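Local coordinates for protein copper-containing nitrite reductase (Hyphomicrobium denitrificans 1NES1, PDB 6TFO) that probably reduces nitrite to nitric oxide at copper centres, taking its electrons from cytochrome c, at residues S366-G371 against V415-A420. Residues are numbered along the deposited sequence; the frame is centred on the assembly and turned at random.
Sequences SFHVIG and VLVDHA. With CU (copper (II) ion), chain E.
His419 turns the CD2 edge of its ring toward one face of the His368 imidazole, a T-shaped pair with planes at 82° and centroids 5.0 Å apart. His419 NE2 binds copper at 2.1 Å, and His227 and His262 of a neighbouring subunit complete the site. His368 NE2 stays 3.7 Å from the copper, not a ligand, and ND1 is hydrogen-bonded to Gln392 O. His368 projects from the same face as Val417; its CG, anti to the backbone N (chi1 171°), lies beside the carbonyl carbon. Strands 365-370 and 412-418 are antiparallel neighbours in a cupredoxin domain, with His368 and Val417 a hydrogen-bonded pair; the intersubunit histidine site is the type 2 copper of this family. Ile370 crosses Val417 at about a right angle, CD1 to CG1 3.8 Å; on the reverse face Leu416 CD2 meets the Phe367 rim, 3.9 Å from CZ. Asp418 OD1 accepts Ser366 N (2.9 Å) and, in an Asx turn, Ala420 N (3.2 Å), from opposite carboxylate faces. OD2 salt-bridges Arg423 and hydrogen-bonds Gln299; His419 N hydrogen-bonds to Ser366 O at 2.8 Å. A leucine at Asp418 would probably leave both amides, Gln299 and Arg423 without an acceptor and free the turn carrying His419 to shift.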
loop_
_atom_site.group_PDB
_atom_site.type_symbol
_atom_site.label_atom_id
_atom_site.label_comp_id
_atom_site.label_asym_id
_atom_site.label_seq_id
_atom_site.Cartn_x
_atom_site.Cartn_y
_atom_site.Cartn_z
ATOM N N SER C 366 33.490 -5.043 -20.109
ATOM C CA SER C 366 34.849 -5.403 -19.656
ATOM C C SER C 366 35.215 -6.732 -20.333
ATOM O O SER C 366 35.180 -7.783 -19.658
ATOM C CB SER C 366 34.901 -5.431 -18.149
ATOM O OG SER C 366 34.535 -4.148 -17.636
ATOM N N PHE C 367 35.508 -6.689 -21.642
ATOM C CA PHE C 367 35.571 -7.896 -22.508
ATOM C C PHE C 367 36.812 -8.693 -22.142
ATOM O O PHE C 367 37.900 -8.098 -21.998
ATOM C CB PHE C 367 35.564 -7.551 -23.993
ATOM C CG PHE C 367 35.498 -8.769 -24.876
ATOM C CD1 PHE C 367 34.379 -9.576 -24.885
ATOM C CD2 PHE C 367 36.563 -9.122 -25.684
ATOM C CE1 PHE C 367 34.313 -10.688 -25.706
ATOM C CE2 PHE C 367 36.498 -10.235 -26.508
ATOM C CZ PHE C 367 35.376 -11.019 -26.515
ATOM N N HIS C 368 36.632 -9.998 -21.984
ATOM C CA HIS C 368 37.641 -10.934 -21.435
ATOM C C HIS C 368 37.315 -12.337 -21.925
ATOM O O HIS C 368 36.131 -12.646 -22.102
ATOM C CB HIS C 368 37.653 -10.871 -19.912
ATOM C CG HIS C 368 38.484 -11.930 -19.272
ATOM N ND1 HIS C 368 39.846 -11.781 -19.050
ATOM C CD2 HIS C 368 38.147 -13.134 -18.763
ATOM C CE1 HIS C 368 40.306 -12.855 -18.442
ATOM N NE2 HIS C 368 39.287 -13.691 -18.250
ATOM N N VAL C 369 38.335 -13.138 -22.177
ATOM C CA VAL C 369 38.156 -14.558 -22.578
ATOM C C VAL C 369 38.806 -15.380 -21.487
ATOM O O VAL C 369 40.030 -15.279 -21.358
ATOM C CB VAL C 369 38.768 -14.858 -23.952
ATOM C CG1 VAL C 369 38.768 -16.349 -24.234
ATOM C CG2 VAL C 369 38.053 -14.084 -25.050
ATOM N N ILE C 370 37.997 -16.096 -20.716
ATOM C CA ILE C 370 38.482 -16.898 -19.561
ATOM C C ILE C 370 39.411 -17.973 -20.128
ATOM O O ILE C 370 38.989 -18.655 -21.098
ATOM C CB ILE C 370 37.302 -17.463 -18.736
ATOM C CG1 ILE C 370 36.311 -16.363 -18.330
ATOM C CG2 ILE C 370 37.819 -18.204 -17.518
ATOM C CD1 ILE C 370 35.160 -16.846 -17.470
ATOM N N GLY C 371 40.645 -18.052 -19.612
ATOM C CA GLY C 371 41.650 -19.070 -20.013
ATOM C C GLY C 371 42.609 -18.598 -21.097
ATOM O O GLY C 371 43.531 -19.362 -21.441
ATOM N N VAL C 415 35.907 -19.034 -22.646
ATOM C CA VAL C 415 34.592 -18.405 -22.346
ATOM C C VAL C 415 34.697 -16.894 -22.483
ATOM O O VAL C 415 35.399 -16.292 -21.669
ATOM C CB VAL C 415 34.084 -18.805 -20.954
ATOM C CG1 VAL C 415 32.744 -18.158 -20.656
ATOM C CG2 VAL C 415 33.979 -20.315 -20.822
ATOM N N LEU C 416 33.951 -16.335 -23.440
ATOM C CA LEU C 416 33.773 -14.875 -23.641
ATOM C C LEU C 416 32.817 -14.332 -22.571
ATOM O O LEU C 416 31.712 -14.884 -22.440
ATOM C CB LEU C 416 33.177 -14.628 -25.032
ATOM C CG LEU C 416 34.102 -14.795 -26.239
ATOM C CD1 LEU C 416 34.492 -16.258 -26.445
ATOM C CD2 LEU C 416 33.417 -14.253 -27.487
ATOM N N VAL C 417 33.212 -13.275 -21.858
ATOM C CA VAL C 417 32.391 -12.624 -20.794
ATOM C C VAL C 417 32.574 -11.109 -20.856
ATOM O O VAL C 417 33.632 -10.637 -21.342
ATOM C CB VAL C 417 32.750 -13.133 -19.383
ATOM C CG1 VAL C 417 32.609 -14.647 -19.278
ATOM C CG2 VAL C 417 34.137 -12.683 -18.935
ATOM N N ASP C 418 31.576 -10.381 -20.352
ATOM C CA ASP C 418 31.749 -9.018 -19.784
ATOM C C ASP C 418 32.121 -9.258 -18.321
ATOM O O ASP C 418 31.395 -9.985 -17.672
ATOM C CB ASP C 418 30.479 -8.213 -20.007
ATOM C CG ASP C 418 30.524 -6.784 -19.526
ATOM O OD1 ASP C 418 31.407 -6.474 -18.675
ATOM O OD2 ASP C 418 29.666 -5.991 -20.013
ATOM N N HIS C 419 33.270 -8.786 -17.853
ATOM C CA HIS C 419 33.819 -9.182 -16.527
ATOM C C HIS C 419 33.096 -8.409 -15.414
ATOM O O HIS C 419 33.529 -8.524 -14.245
ATOM C CB HIS C 419 35.353 -9.011 -16.474
ATOM C CG HIS C 419 36.028 -10.057 -15.653
ATOM N ND1 HIS C 419 35.944 -10.082 -14.281
ATOM C CD2 HIS C 419 36.769 -11.130 -16.008
ATOM C CE1 HIS C 419 36.614 -11.123 -13.829
ATOM N NE2 HIS C 419 37.128 -11.788 -14.864
ATOM N N ALA C 420 32.083 -7.608 -15.757
ATOM C CA ALA C 420 31.019 -7.210 -14.803
ATOM C C ALA C 420 30.093 -8.426 -14.676
ATOM O O ALA C 420 29.096 -8.502 -15.406
ATOM C CB ALA C 420 30.294 -5.962 -15.259
HETATM CU CU CU E . 38.009 -13.713 -14.826
HETATM O O HOH W 1 31.679 -4.015 -17.564
#